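Cellobiose 2-epimerase (Spirochaeta thermophila DSM 6192, PDB 5ZIG) probably catalyses the reversible epimerization of cellobiose to 4-O-beta-D-glucopyranosyl-D-mannose. Local coordinates at residues Thr193-Leu198 against Trp259-Ser264; Ser231-Leu236 against Gly252-Ala257; Trp276-Ile281 against Ser330-Pro335; Gly324-Tyr329 against Arg336-Ala341. One frame throughout, in Å; residues are numbered along the deposited sequence.

Interaction 1: residues Thr193-Leu198 against Trp259-Ser264; sequences THLHIL and WLLTES
L198 sets both of its methyls against the opposing helix: CD1 lies 3.7 Å from S264 CB, and CD2 lies 3.8 Å from L261 CD1. Its CG is anti to the backbone N (chi1 174°), an orientation shared by L195 one turn earlier. L195 brings CD1 between two neighbouring leucines, 4.1 Å from the CD1 atoms of both L260 and L261. Each of these leucine pairs crosses at about a right angle. S264 has its OG folded back between backbone N and carbonyl carbon (chi1 57°), where it donates to L261 O at 2.7 Å. An alanine here would lose that bond and would probably open a small gap beside the methyls of L198. Helices 191-208 and 251-269 approach to 10.4 Å between segment axes at 39°, consistent with neighbouring helices of an alpha/alpha barrel. No hydrogen bond crosses between the segments: the contact is made mainly by methyl and methylene groups, and the hydroxyl that borders it, S264 OG, is bonded within its own helix.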
loop_
_atom_site.group_PDB
_atom_site.type_symbol
_atom_site.label_atom_id
_atom_site.label_comp_id
_atom_site.label_asym_id
_atom_site.label_seq_id
_atom_site.Cartn_x
_atom_site.Cartn_y
_atom_site.Cartn_z
ATOM N N THR A 193 -4.233 4.585 -8.458
ATOM C CA THR A 193 -3.015 5.359 -8.659
ATOM C C THR A 193 -3.033 6.651 -7.851
ATOM O O THR A 193 -2.003 7.066 -7.299
ATOM C CB THR A 193 -2.836 5.649 -10.150
ATOM O OG1 THR A 193 -2.495 4.426 -10.823
ATOM C CG2 THR A 193 -1.740 6.656 -10.358
ATOM N N HIS A 194 -4.189 7.296 -7.749
ATOM C CA HIS A 194 -4.244 8.529 -6.971
ATOM C C HIS A 194 -3.963 8.268 -5.498
ATOM O O HIS A 194 -3.259 9.053 -4.849
ATOM C CB HIS A 194 -5.587 9.223 -7.175
ATOM C CG HIS A 194 -5.640 10.012 -8.444
ATOM N ND1 HIS A 194 -5.934 9.435 -9.660
ATOM C CD2 HIS A 194 -5.359 11.310 -8.702
ATOM C CE1 HIS A 194 -5.882 10.355 -10.604
ATOM N NE2 HIS A 194 -5.530 11.501 -10.053
ATOM N N LEU A 195 -4.463 7.142 -4.968
ATOM C CA LEU A 195 -4.259 6.846 -3.552
ATOM C C LEU A 195 -2.789 6.608 -3.263
ATOM O O LEU A 195 -2.266 7.029 -2.227
ATOM C CB LEU A 195 -5.085 5.626 -3.132
ATOM C CG LEU A 195 -4.921 5.149 -1.676
ATOM C CD1 LEU A 195 -5.535 6.191 -0.780
ATOM C CD2 LEU A 195 -5.591 3.805 -1.398
ATOM N N HIS A 196 -2.082 5.923 -4.150
ATOM C CA HIS A 196 -0.705 5.629 -3.790
ATOM C C HIS A 196 0.227 6.793 -4.069
ATOM O O HIS A 196 1.320 6.852 -3.492
ATOM C CB HIS A 196 -0.275 4.324 -4.462
ATOM C CG HIS A 196 -0.904 3.130 -3.812
ATOM N ND1 HIS A 196 -0.384 2.550 -2.672
ATOM C CD2 HIS A 196 -2.042 2.451 -4.094
ATOM C CE1 HIS A 196 -1.151 1.539 -2.308
ATOM N NE2 HIS A 196 -2.171 1.466 -3.144
ATOM N N ILE A 197 -0.202 7.752 -4.880
ATOM C CA ILE A 197 0.573 8.979 -4.978
ATOM C C ILE A 197 0.451 9.771 -3.686
ATOM O O ILE A 197 1.445 10.263 -3.133
ATOM C CB ILE A 197 0.136 9.810 -6.193
ATOM C CG1 ILE A 197 0.632 9.151 -7.479
ATOM C CG2 ILE A 197 0.717 11.215 -6.079
ATOM C CD1 ILE A 197 -0.282 9.394 -8.677
ATOM N N LEU A 198 -0.771 9.895 -3.174
ATOM C CA LEU A 198 -0.950 10.470 -1.848
ATOM C C LEU A 198 -0.055 9.762 -0.838
ATOM O O LEU A 198 0.664 10.404 -0.060
ATOM C CB LEU A 198 -2.424 10.379 -1.450
ATOM C CG LEU A 198 -2.743 10.804 -0.024
ATOM C CD1 LEU A 198 -2.676 12.317 0.134
ATOM C CD2 LEU A 198 -4.106 10.264 0.416
ATOM N N TRP A 259 -7.274 5.304 6.472
ATOM C CA TRP A 259 -6.137 5.624 7.310
ATOM C C TRP A 259 -5.038 6.356 6.557
ATOM O O TRP A 259 -4.397 7.233 7.147
ATOM C CB TRP A 259 -5.608 4.390 8.032
ATOM C CG TRP A 259 -4.884 3.337 7.270
ATOM C CD1 TRP A 259 -5.435 2.260 6.625
ATOM C CD2 TRP A 259 -3.467 3.180 7.173
ATOM N NE1 TRP A 259 -4.446 1.468 6.108
ATOM C CE2 TRP A 259 -3.227 2.007 6.439
ATOM C CE3 TRP A 259 -2.373 3.915 7.658
ATOM C CZ2 TRP A 259 -1.938 1.566 6.139
ATOM C CZ3 TRP A 259 -1.104 3.471 7.378
ATOM C CH2 TRP A 259 -0.893 2.308 6.614
ATOM N N LEU A 260 -4.800 6.038 5.271
ATOM C CA LEU A 260 -3.880 6.855 4.469
ATOM C C LEU A 260 -4.366 8.298 4.377
ATOM O O LEU A 260 -3.564 9.235 4.460
ATOM C CB LEU A 260 -3.690 6.267 3.068
ATOM C CG LEU A 260 -2.724 5.080 3.042
ATOM C CD1 LEU A 260 -2.684 4.443 1.676
ATOM C CD2 LEU A 260 -1.342 5.536 3.492
ATOM N N LEU A 261 -5.674 8.494 4.211
ATOM C CA LEU A 261 -6.211 9.847 4.184
ATOM C C LEU A 261 -5.977 10.533 5.524
ATOM O O LEU A 261 -5.561 11.699 5.573
ATOM C CB LEU A 261 -7.698 9.828 3.849
ATOM C CG LEU A 261 -8.176 9.913 2.396
ATOM C CD1 LEU A 261 -7.508 8.913 1.504
ATOM C CD2 LEU A 261 -9.676 9.712 2.376
ATOM N N THR A 262 -6.235 9.812 6.623
ATOM C CA THR A 262 -5.966 10.325 7.961
ATOM C C THR A 262 -4.514 10.767 8.113
ATOM O O THR A 262 -4.250 11.873 8.591
ATOM C CB THR A 262 -6.324 9.266 9.033
ATOM O OG1 THR A 262 -7.753 9.065 9.093
ATOM C CG2 THR A 262 -5.794 9.692 10.383
ATOM N N GLU A 263 -3.560 9.939 7.659
ATOM C CA GLU A 263 -2.151 10.327 7.786
ATOM C C GLU A 263 -1.872 11.677 7.129
ATOM O O GLU A 263 -1.193 12.534 7.704
ATOM C CB GLU A 263 -1.239 9.279 7.158
ATOM C CG GLU A 263 0.204 9.486 7.483
ATOM C CD GLU A 263 1.122 8.762 6.530
ATOM O OE1 GLU A 263 0.673 8.340 5.445
ATOM O OE2 GLU A 263 2.299 8.590 6.887
ATOM N N SER A 264 -2.386 11.875 5.913
ATOM C CA SER A 264 -2.079 13.100 5.180
ATOM C C SER A 264 -2.704 14.327 5.842
ATOM O O SER A 264 -2.054 15.377 5.964
ATOM C CB SER A 264 -2.538 12.967 3.730
ATOM O OG SER A 264 -3.921 12.682 3.663
#

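Interaction 2: residues Ser231-Leu236 against Gly252-Ala257; sequences SSHLGL and GHDIEA
H233 and D254 form a histidine-carboxylate hydrogen bond that fastens the loop 231-236 to the first turns of helix 251-269, one of the helices of an alpha/alpha barrel. The polar interactions centre on the carboxylate, whose two oxygens serve successive loop residues. H233 ND1 donates to D254 OD2 at 2.8 Å, meeting the oxygen nearly in line with its C-O bond, while the imidazole and carboxylate planes are turned 37° from each other. The neighbouring backbone amide, L234 N, reaches D254 OD1 at 3.1 Å in a nearly straight bond (169°), approaching from above the carboxylate plane. A water lies 2.7 Å from D254 OD1 and 2.7 Å from L234 O, within hydrogen-bonding distance of both, so that it can bridge the same carboxylate oxygen to the carbonyl of L234. With two loop residues held at once, the carboxylate has little freedom to turn about its CB-CG bond. Around this site, S232 OG is bonded to E287 of helix 275-294, and H253 ND1 to S250 OG. The apolar part belongs to L234. Its side chain runs past D254 in the opposite direction, CB lying 3.6 Å from OD1, and its branches continue toward the next turn of the helix. There L234 CD2 presses on A257 CB at 3.4 Å, tighter than usual van der Waals contact.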
loop_
_atom_site.group_PDB
_atom_site.type_symbol
_atom_site.label_atom_id
_atom_site.label_comp_id
_atom_site.label_asym_id
_atom_site.label_seq_id
_atom_site.Cartn_x
_atom_site.Cartn_y
_atom_site.Cartn_z
ATOM N N SER A 231 -19.081 10.186 -1.349
ATOM C CA SER A 231 -20.044 9.548 -0.467
ATOM C C SER A 231 -19.292 8.593 0.482
ATOM O O SER A 231 -18.346 9.046 1.131
ATOM C CB SER A 231 -21.143 8.887 -1.294
ATOM O OG SER A 231 -20.716 7.613 -1.748
ATOM N N SER A 232 -19.650 7.308 0.554
ATOM C CA SER A 232 -19.052 6.388 1.517
ATOM C C SER A 232 -18.249 5.262 0.877
ATOM O O SER A 232 -17.736 4.395 1.601
ATOM C CB SER A 232 -20.131 5.787 2.426
ATOM O OG SER A 232 -20.851 4.754 1.778
ATOM N N HIS A 233 -18.115 5.251 -0.444
ATOM C CA HIS A 233 -17.212 4.343 -1.131
ATOM C C HIS A 233 -16.360 5.126 -2.119
ATOM O O HIS A 233 -16.780 6.152 -2.663
ATOM C CB HIS A 233 -17.977 3.235 -1.850
ATOM C CG HIS A 233 -18.866 2.439 -0.944
ATOM N ND1 HIS A 233 -18.409 1.362 -0.214
ATOM C CD2 HIS A 233 -20.181 2.570 -0.642
ATOM C CE1 HIS A 233 -19.406 0.859 0.494
ATOM N NE2 HIS A 233 -20.491 1.575 0.253
ATOM N N LEU A 234 -15.149 4.633 -2.332
ATOM C CA LEU A 234 -14.233 5.247 -3.271
ATOM C C LEU A 234 -14.549 4.729 -4.660
ATOM O O LEU A 234 -14.458 3.518 -4.898
ATOM C CB LEU A 234 -12.794 4.916 -2.916
ATOM C CG LEU A 234 -12.051 5.771 -1.919
ATOM C CD1 LEU A 234 -12.790 5.760 -0.581
ATOM C CD2 LEU A 234 -10.664 5.180 -1.807
ATOM N N GLY A 235 -14.912 5.639 -5.566
ATOM C CA GLY A 235 -15.078 5.254 -6.956
ATOM C C GLY A 235 -13.805 4.648 -7.516
ATOM O O GLY A 235 -12.696 4.956 -7.078
ATOM N N LEU A 236 -13.965 3.775 -8.503
ATOM C CA LEU A 236 -12.786 3.097 -9.029
ATOM C C LEU A 236 -12.132 3.851 -10.186
ATOM O O LEU A 236 -10.931 4.135 -10.140
ATOM C CB LEU A 236 -13.158 1.673 -9.461
ATOM C CG LEU A 236 -13.583 0.738 -8.325
ATOM C CD1 LEU A 236 -13.936 -0.638 -8.853
ATOM C CD2 LEU A 236 -12.491 0.635 -7.275
ATOM N N GLY A 252 -11.049 -3.428 0.305
ATOM C CA GLY A 252 -9.711 -3.125 0.790
ATOM C C GLY A 252 -9.277 -1.693 0.502
ATOM O O GLY A 252 -8.618 -1.060 1.329
ATOM N N HIS A 253 -9.616 -1.172 -0.678
ATOM C CA HIS A 253 -9.215 0.200 -0.992
ATOM C C HIS A 253 -10.008 1.198 -0.160
ATOM O O HIS A 253 -9.464 2.223 0.269
ATOM C CB HIS A 253 -9.369 0.492 -2.486
ATOM C CG HIS A 253 -8.195 0.043 -3.302
ATOM N ND1 HIS A 253 -8.288 -0.948 -4.259
ATOM C CD2 HIS A 253 -6.895 0.417 -3.272
ATOM C CE1 HIS A 253 -7.098 -1.155 -4.794
ATOM N NE2 HIS A 253 -6.232 -0.344 -4.208
ATOM N N ASP A 254 -11.288 0.908 0.097
ATOM C CA ASP A 254 -12.075 1.758 0.984
ATOM C C ASP A 254 -11.394 1.871 2.341
ATOM O O ASP A 254 -11.058 2.975 2.786
ATOM C CB ASP A 254 -13.490 1.207 1.150
ATOM C CG ASP A 254 -14.400 1.531 -0.019
ATOM O OD1 ASP A 254 -13.933 2.065 -1.050
ATOM O OD2 ASP A 254 -15.596 1.223 0.083
ATOM N N ILE A 255 -11.147 0.729 2.993
ATOM C CA ILE A 255 -10.572 0.756 4.332
ATOM C C ILE A 255 -9.161 1.342 4.271
ATOM O O ILE A 255 -8.820 2.220 5.071
ATOM C CB ILE A 255 -10.634 -0.643 5.017
ATOM C CG1 ILE A 255 -10.211 -0.609 6.496
ATOM C CG2 ILE A 255 -9.755 -1.699 4.392
ATOM C CD1 ILE A 255 -11.010 0.287 7.350
ATOM N N GLU A 256 -8.360 0.936 3.271
ATOM C CA GLU A 256 -7.010 1.493 3.161
ATOM C C GLU A 256 -7.042 3.021 3.085
ATOM O O GLU A 256 -6.247 3.709 3.745
ATOM C CB GLU A 256 -6.292 0.907 1.948
ATOM C CG GLU A 256 -4.771 0.962 2.026
ATOM C CD GLU A 256 -4.098 0.494 0.737
ATOM O OE1 GLU A 256 -4.806 0.159 -0.224
ATOM O OE2 GLU A 256 -2.852 0.461 0.701
ATOM N N ALA A 257 -7.983 3.579 2.323
ATOM C CA ALA A 257 -7.946 5.028 2.124
ATOM C C ALA A 257 -8.215 5.776 3.424
ATOM O O ALA A 257 -7.607 6.820 3.669
ATOM C CB ALA A 257 -8.931 5.452 1.047
HETATM O O HOH W 1 -14.073 1.149 -3.579
#

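Interaction 3: residues Trp276-Ile281 against Ser330-Pro335; sequences WFLSWI and SLFEEP
The carbonyl F277 O accepts the helical bond from I281 N at 2.9 Å, and the side chains of both these residues border L331. Of the two, F277 comes nearer, its CE2 lying 4.3 Å from L331 CD1. The other branch of L331, CD2, meets L278 CD2 at 4.0 Å. L278 has CG anti to its carbonyl carbon (chi1 -63°), which brings CD2 between L331 and F332. The phenyl ring of F332 slides past L278 in the opposite sense: CE1 touches L278 CB at 3.8 Å, and the ring edge at CZ faces L278 O at 3.6 Å. An alanine in place of F332 would remove this edge and would probably leave a gap alongside L278 and its carbonyl. Helix 275-294 is thus joined to the C-terminal end of helix 315-332, just before E333 turns the chain away with positive phi. No hydrogen bond links the two segments, so the contact between them relies on van der Waals packing of leucine branches with F277, I281 and the F332 ring.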
loop_
_atom_site.group_PDB
_atom_site.type_symbol
_atom_site.label_atom_id
_atom_site.label_comp_id
_atom_site.label_asym_id
_atom_site.label_seq_id
_atom_site.Cartn_x
_atom_site.Cartn_y
_atom_site.Cartn_z
ATOM N N TRP A 276 -14.632 18.432 9.673
ATOM C CA TRP A 276 -15.092 18.050 8.344
ATOM C C TRP A 276 -14.471 16.725 7.908
ATOM O O TRP A 276 -15.142 15.896 7.280
ATOM C CB TRP A 276 -14.816 19.169 7.327
ATOM C CG TRP A 276 -13.364 19.540 7.066
ATOM C CD1 TRP A 276 -12.678 20.604 7.597
ATOM C CD2 TRP A 276 -12.444 18.880 6.174
ATOM N NE1 TRP A 276 -11.390 20.631 7.106
ATOM C CE2 TRP A 276 -11.221 19.582 6.236
ATOM C CE3 TRP A 276 -12.537 17.760 5.335
ATOM C CZ2 TRP A 276 -10.099 19.197 5.499
ATOM C CZ3 TRP A 276 -11.416 17.381 4.594
ATOM C CH2 TRP A 276 -10.216 18.103 4.685
ATOM N N PHE A 277 -13.203 16.488 8.263
ATOM C CA PHE A 277 -12.569 15.225 7.899
ATOM C C PHE A 277 -13.184 14.050 8.660
ATOM O O PHE A 277 -13.514 13.012 8.067
ATOM C CB PHE A 277 -11.057 15.288 8.145
ATOM C CG PHE A 277 -10.363 13.985 7.833
ATOM C CD1 PHE A 277 -10.120 13.621 6.522
ATOM C CD2 PHE A 277 -10.039 13.095 8.841
ATOM C CE1 PHE A 277 -9.529 12.391 6.222
ATOM C CE2 PHE A 277 -9.442 11.875 8.556
ATOM C CZ PHE A 277 -9.184 11.521 7.242
ATOM N N LEU A 278 -13.344 14.189 9.979
ATOM C CA LEU A 278 -14.030 13.154 10.744
ATOM C C LEU A 278 -15.398 12.849 10.150
ATOM O O LEU A 278 -15.710 11.690 9.847
ATOM C CB LEU A 278 -14.154 13.570 12.215
ATOM C CG LEU A 278 -12.834 13.744 12.967
ATOM C CD1 LEU A 278 -13.112 14.149 14.396
ATOM C CD2 LEU A 278 -11.997 12.479 12.954
ATOM N N SER A 279 -16.220 13.884 9.948
ATOM C CA SER A 279 -17.561 13.662 9.403
ATOM C C SER A 279 -17.506 12.996 8.035
ATOM O O SER A 279 -18.347 12.148 7.714
ATOM C CB SER A 279 -18.322 14.985 9.312
ATOM O OG SER A 279 -18.349 15.610 10.572
ATOM N N TRP A 280 -16.521 13.361 7.223
ATOM C CA TRP A 280 -16.363 12.752 5.907
ATOM C C TRP A 280 -16.035 11.267 6.018
ATOM O O TRP A 280 -16.685 10.421 5.394
ATOM C CB TRP A 280 -15.261 13.485 5.152
ATOM C CG TRP A 280 -14.835 12.860 3.864
ATOM C CD1 TRP A 280 -15.590 12.094 3.041
ATOM C CD2 TRP A 280 -13.539 12.962 3.249
ATOM N NE1 TRP A 280 -14.852 11.705 1.946
ATOM C CE2 TRP A 280 -13.592 12.235 2.044
ATOM C CE3 TRP A 280 -12.352 13.623 3.584
ATOM C CZ2 TRP A 280 -12.491 12.137 1.170
ATOM C CZ3 TRP A 280 -11.255 13.519 2.720
ATOM C CH2 TRP A 280 -11.338 12.786 1.530
ATOM N N ILE A 281 -15.023 10.938 6.816
ATOM C CA ILE A 281 -14.453 9.600 6.784
ATOM C C ILE A 281 -15.295 8.612 7.588
ATOM O O ILE A 281 -15.314 7.415 7.280
ATOM C CB ILE A 281 -12.993 9.691 7.277
ATOM C CG1 ILE A 281 -12.079 10.043 6.106
ATOM C CG2 ILE A 281 -12.525 8.411 7.959
ATOM C CD1 ILE A 281 -12.043 8.986 5.025
ATOM N N SER A 330 -8.691 5.217 17.149
ATOM C CA SER A 330 -7.974 6.421 17.555
ATOM C C SER A 330 -8.687 7.685 17.104
ATOM O O SER A 330 -8.541 8.731 17.738
ATOM C CB SER A 330 -6.553 6.399 17.002
ATOM O OG SER A 330 -5.836 5.297 17.533
ATOM N N LEU A 331 -9.465 7.610 16.025
ATOM C CA LEU A 331 -10.155 8.795 15.533
ATOM C C LEU A 331 -11.439 9.057 16.307
ATOM O O LEU A 331 -11.712 10.199 16.687
ATOM C CB LEU A 331 -10.480 8.647 14.044
ATOM C CG LEU A 331 -9.403 8.906 13.004
ATOM C CD1 LEU A 331 -10.034 8.857 11.622
ATOM C CD2 LEU A 331 -8.711 10.246 13.241
ATOM N N PHE A 332 -12.243 8.021 16.533
ATOM C CA PHE A 332 -13.582 8.194 17.070
ATOM C C PHE A 332 -13.751 7.592 18.459
ATOM O O PHE A 332 -14.833 7.712 19.045
ATOM C CB PHE A 332 -14.609 7.603 16.089
ATOM C CG PHE A 332 -14.498 8.166 14.688
ATOM C CD1 PHE A 332 -14.931 9.460 14.406
ATOM C CD2 PHE A 332 -13.935 7.415 13.658
ATOM C CE1 PHE A 332 -14.824 9.986 13.118
ATOM C CE2 PHE A 332 -13.817 7.938 12.378
ATOM C CZ PHE A 332 -14.261 9.228 12.108
ATOM N N GLU A 333 -12.716 6.943 18.989
ATOM C CA GLU A 333 -12.698 6.439 20.360
ATOM C C GLU A 333 -13.889 5.525 20.645
ATOM O O GLU A 333 -14.476 5.544 21.732
ATOM C CB GLU A 333 -12.634 7.600 21.355
ATOM C CG GLU A 333 -11.576 8.638 21.012
ATOM C CD GLU A 333 -11.488 9.734 22.058
ATOM O OE1 GLU A 333 -10.600 9.653 22.936
ATOM O OE2 GLU A 333 -12.319 10.666 22.007
ATOM N N GLU A 334 -14.251 4.716 19.654
ATOM C CA GLU A 334 -15.318 3.742 19.824
ATOM C C GLU A 334 -14.705 2.350 19.883
ATOM O O GLU A 334 -14.283 1.819 18.842
ATOM C CB GLU A 334 -16.344 3.843 18.693
ATOM C CG GLU A 334 -17.219 5.091 18.795
ATOM C CD GLU A 334 -18.307 5.137 17.733
ATOM O OE1 GLU A 334 -18.085 4.570 16.637
ATOM O OE2 GLU A 334 -19.368 5.754 17.987
ATOM N N PRO A 335 -14.631 1.731 21.069
ATOM C CA PRO A 335 -13.868 0.484 21.209
ATOM C C PRO A 335 -14.312 -0.631 20.278
ATOM O O PRO A 335 -13.539 -1.568 20.060
ATOM C CB PRO A 335 -14.101 0.102 22.681
ATOM C CG PRO A 335 -14.404 1.385 23.345
ATOM C CD PRO A 335 -15.238 2.131 22.348
#

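Interaction 4: residues Gly324-Tyr329 against Arg336-Ala341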
loop_
_atom_site.group_PDB
_atom_site.type_symbol
_atom_site.label_atom_id
_atom_site.label_comp_id
_atom_site.label_asym_id
_atom_site.label_seq_id
_atom_site.Cartn_x
_atom_site.Cartn_y
_atom_site.Cartn_z
ATOM N N GLY A 324 -6.875 -0.187 9.362
ATOM C CA GLY A 324 -7.982 0.740 9.281
ATOM C C GLY A 324 -8.845 0.733 10.524
ATOM O O GLY A 324 -9.332 1.778 10.951
ATOM N N PHE A 325 -9.040 -0.446 11.127
ATOM C CA PHE A 325 -9.884 -0.522 12.306
ATOM C C PHE A 325 -9.185 0.087 13.517
ATOM O O PHE A 325 -9.833 0.724 14.354
ATOM C CB PHE A 325 -10.297 -1.978 12.562
ATOM C CG PHE A 325 -11.346 -2.479 11.607
ATOM C CD1 PHE A 325 -12.442 -1.686 11.293
ATOM C CD2 PHE A 325 -11.243 -3.729 11.033
ATOM C CE1 PHE A 325 -13.410 -2.132 10.411
ATOM C CE2 PHE A 325 -12.203 -4.185 10.164
ATOM C CZ PHE A 325 -13.287 -3.389 9.849
ATOM N N LEU A 326 -7.864 -0.103 13.628
ATOM C CA LEU A 326 -7.106 0.544 14.692
ATOM C C LEU A 326 -7.158 2.059 14.556
ATOM O O LEU A 326 -7.344 2.785 15.554
ATOM C CB LEU A 326 -5.665 0.058 14.672
ATOM C CG LEU A 326 -5.408 -1.431 14.939
ATOM C CD1 LEU A 326 -3.920 -1.695 14.794
ATOM C CD2 LEU A 326 -5.937 -1.914 16.328
ATOM N N ASN A 327 -7.002 2.546 13.318
ATOM C CA ASN A 327 -7.065 3.975 13.047
ATOM C C ASN A 327 -8.427 4.546 13.413
ATOM O O ASN A 327 -8.518 5.662 13.920
ATOM C CB ASN A 327 -6.767 4.225 11.561
ATOM C CG ASN A 327 -6.624 5.695 11.239
ATOM O OD1 ASN A 327 -5.673 6.351 11.656
ATOM N ND2 ASN A 327 -7.573 6.217 10.493
ATOM N N ALA A 328 -9.497 3.805 13.116
ATOM C CA ALA A 328 -10.842 4.289 13.392
ATOM C C ALA A 328 -11.115 4.392 14.886
ATOM O O ALA A 328 -11.919 5.235 15.310
ATOM C CB ALA A 328 -11.875 3.370 12.751
ATOM N N TYR A 329 -10.497 3.529 15.689
ATOM C CA TYR A 329 -10.607 3.692 17.131
ATOM C C TYR A 329 -9.942 4.995 17.569
ATOM O O TYR A 329 -10.559 5.817 18.247
ATOM C CB TYR A 329 -9.994 2.500 17.858
ATOM C CG TYR A 329 -9.881 2.740 19.356
ATOM C CD1 TYR A 329 -11.007 2.721 20.175
ATOM C CD2 TYR A 329 -8.654 3.014 19.940
ATOM C CE1 TYR A 329 -10.902 2.963 21.545
ATOM C CE2 TYR A 329 -8.542 3.263 21.303
ATOM C CZ TYR A 329 -9.661 3.231 22.100
ATOM O OH TYR A 329 -9.516 3.466 23.457
ATOM N N ARG A 336 -15.531 -0.584 19.744
ATOM C CA ARG A 336 -15.965 -1.630 18.824
ATOM C C ARG A 336 -15.055 -1.740 17.601
ATOM O O ARG A 336 -14.949 -2.822 17.008
ATOM C CB ARG A 336 -17.413 -1.376 18.387
ATOM C CG ARG A 336 -17.978 -2.435 17.455
ATOM C CD ARG A 336 -19.453 -2.678 17.691
ATOM N NE ARG A 336 -19.978 -3.670 16.757
ATOM C CZ ARG A 336 -19.821 -4.983 16.901
ATOM N NH1 ARG A 336 -19.159 -5.460 17.950
ATOM N NH2 ARG A 336 -20.326 -5.819 15.999
ATOM N N TYR A 337 -14.389 -0.650 17.218
ATOM C CA TYR A 337 -13.432 -0.734 16.120
ATOM C C TYR A 337 -12.263 -1.638 16.482
ATOM O O TYR A 337 -11.760 -2.379 15.631
ATOM C CB TYR A 337 -12.946 0.659 15.727
ATOM C CG TYR A 337 -13.959 1.420 14.917
ATOM C CD1 TYR A 337 -14.417 0.934 13.700
ATOM C CD2 TYR A 337 -14.466 2.629 15.372
ATOM C CE1 TYR A 337 -15.370 1.631 12.957
ATOM C CE2 TYR A 337 -15.408 3.326 14.651
ATOM C CZ TYR A 337 -15.857 2.833 13.441
ATOM O OH TYR A 337 -16.800 3.559 12.732
ATOM N N LEU A 338 -11.850 -1.625 17.752
ATOM C CA LEU A 338 -10.807 -2.540 18.204
ATOM C C LEU A 338 -11.283 -3.993 18.162
ATOM O O LEU A 338 -10.500 -4.892 17.833
ATOM C CB LEU A 338 -10.353 -2.164 19.616
ATOM C CG LEU A 338 -9.636 -0.821 19.786
ATOM C CD1 LEU A 338 -9.207 -0.582 21.229
ATOM C CD2 LEU A 338 -8.437 -0.726 18.826
ATOM N N ASP A 339 -12.552 -4.241 18.517
ATOM C CA ASP A 339 -13.121 -5.579 18.371
ATOM C C ASP A 339 -12.940 -6.076 16.942
ATOM O O ASP A 339 -12.540 -7.226 16.704
ATOM C CB ASP A 339 -14.616 -5.576 18.730
ATOM C CG ASP A 339 -14.889 -5.271 20.209
ATOM O OD1 ASP A 339 -14.038 -5.586 21.059
ATOM O OD2 ASP A 339 -15.962 -4.711 20.521
ATOM N N HIS A 340 -13.224 -5.198 15.986
ATOM C CA HIS A 340 -13.121 -5.536 14.577
ATOM C C HIS A 340 -11.677 -5.860 14.198
ATOM O O HIS A 340 -11.395 -6.931 13.652
ATOM C CB HIS A 340 -13.705 -4.375 13.757
ATOM C CG HIS A 340 -15.196 -4.226 13.910
ATOM N ND1 HIS A 340 -16.049 -5.308 14.038
ATOM C CD2 HIS A 340 -15.985 -3.125 13.951
ATOM C CE1 HIS A 340 -17.296 -4.877 14.137
ATOM N NE2 HIS A 340 -17.285 -3.556 14.084
ATOM N N ALA A 341 -10.742 -4.958 14.517
ATOM C CA ALA A 341 -9.321 -5.219 14.289
ATOM C C ALA A 341 -8.903 -6.574 14.856
ATOM O O ALA A 341 -8.320 -7.403 14.152
ATOM C CB ALA A 341 -8.470 -4.116 14.909
#
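Helices 315-332 and 336-352 form an antiparallel alpha hairpin, their segment axes 7.8 Å apart and 167° between directions, with F325 opposite A341 and L326 opposite L338. Three CH-pi contacts punctuate the seam. H340 CB sits over the centre of the F325 ring, 3.6 Å from its centroid. A328 CB does the same to the Y337 ring, also 3.6 Å from the centroid. L338 CD1 stands almost on the normal of the Y329 ring, only 2° off it. The tyrosine is placed for this by a CG anti to its backbone N (chi1 170°), which turns a face of the ring to L338. F325 CD1 meets the edge of the Y337 ring near its plane, 4.1 Å from Y337 CD1, the two side chains crossing at about a right angle. Next to F325, the small A341 permits close approach: its CB touches F325 CB at 3.7 Å and L326 CD2 at 3.6 Å. L338 CD2 also meets L326 CD2. M285 of helix 275-294 touches F325, A328 and Y337, and I400 of helix 384-402 touches Y329 and L338. With no hydrogen bond between the segments, cohesion of the hairpin here rests on aliphatic carbons over ring faces and on alanines that let the backbones draw together.

How the interactions relate
From the N terminus, interaction 1 opens on helix 191-208 and closes at 259-264 on helix 251-269. Interaction 2 is nested inside that loop, joining the loop after helix 211-228 to the start of the same helix 251-269. Interactions 3 and 4 come later in series and cross: 276-281 opens the third, 324-329 opens the fourth, 330-335 closes the third and 336-341 closes the fourth, with helix 315-332 common to both. T262 connects the groups, its OG1 packing on F277 and L331 and probably hydrogen-bonding N327 ND2, while I255 CD1 packs on G324 CA. Together they tie five helices and one connecting loop, from 191-208 to 336-352.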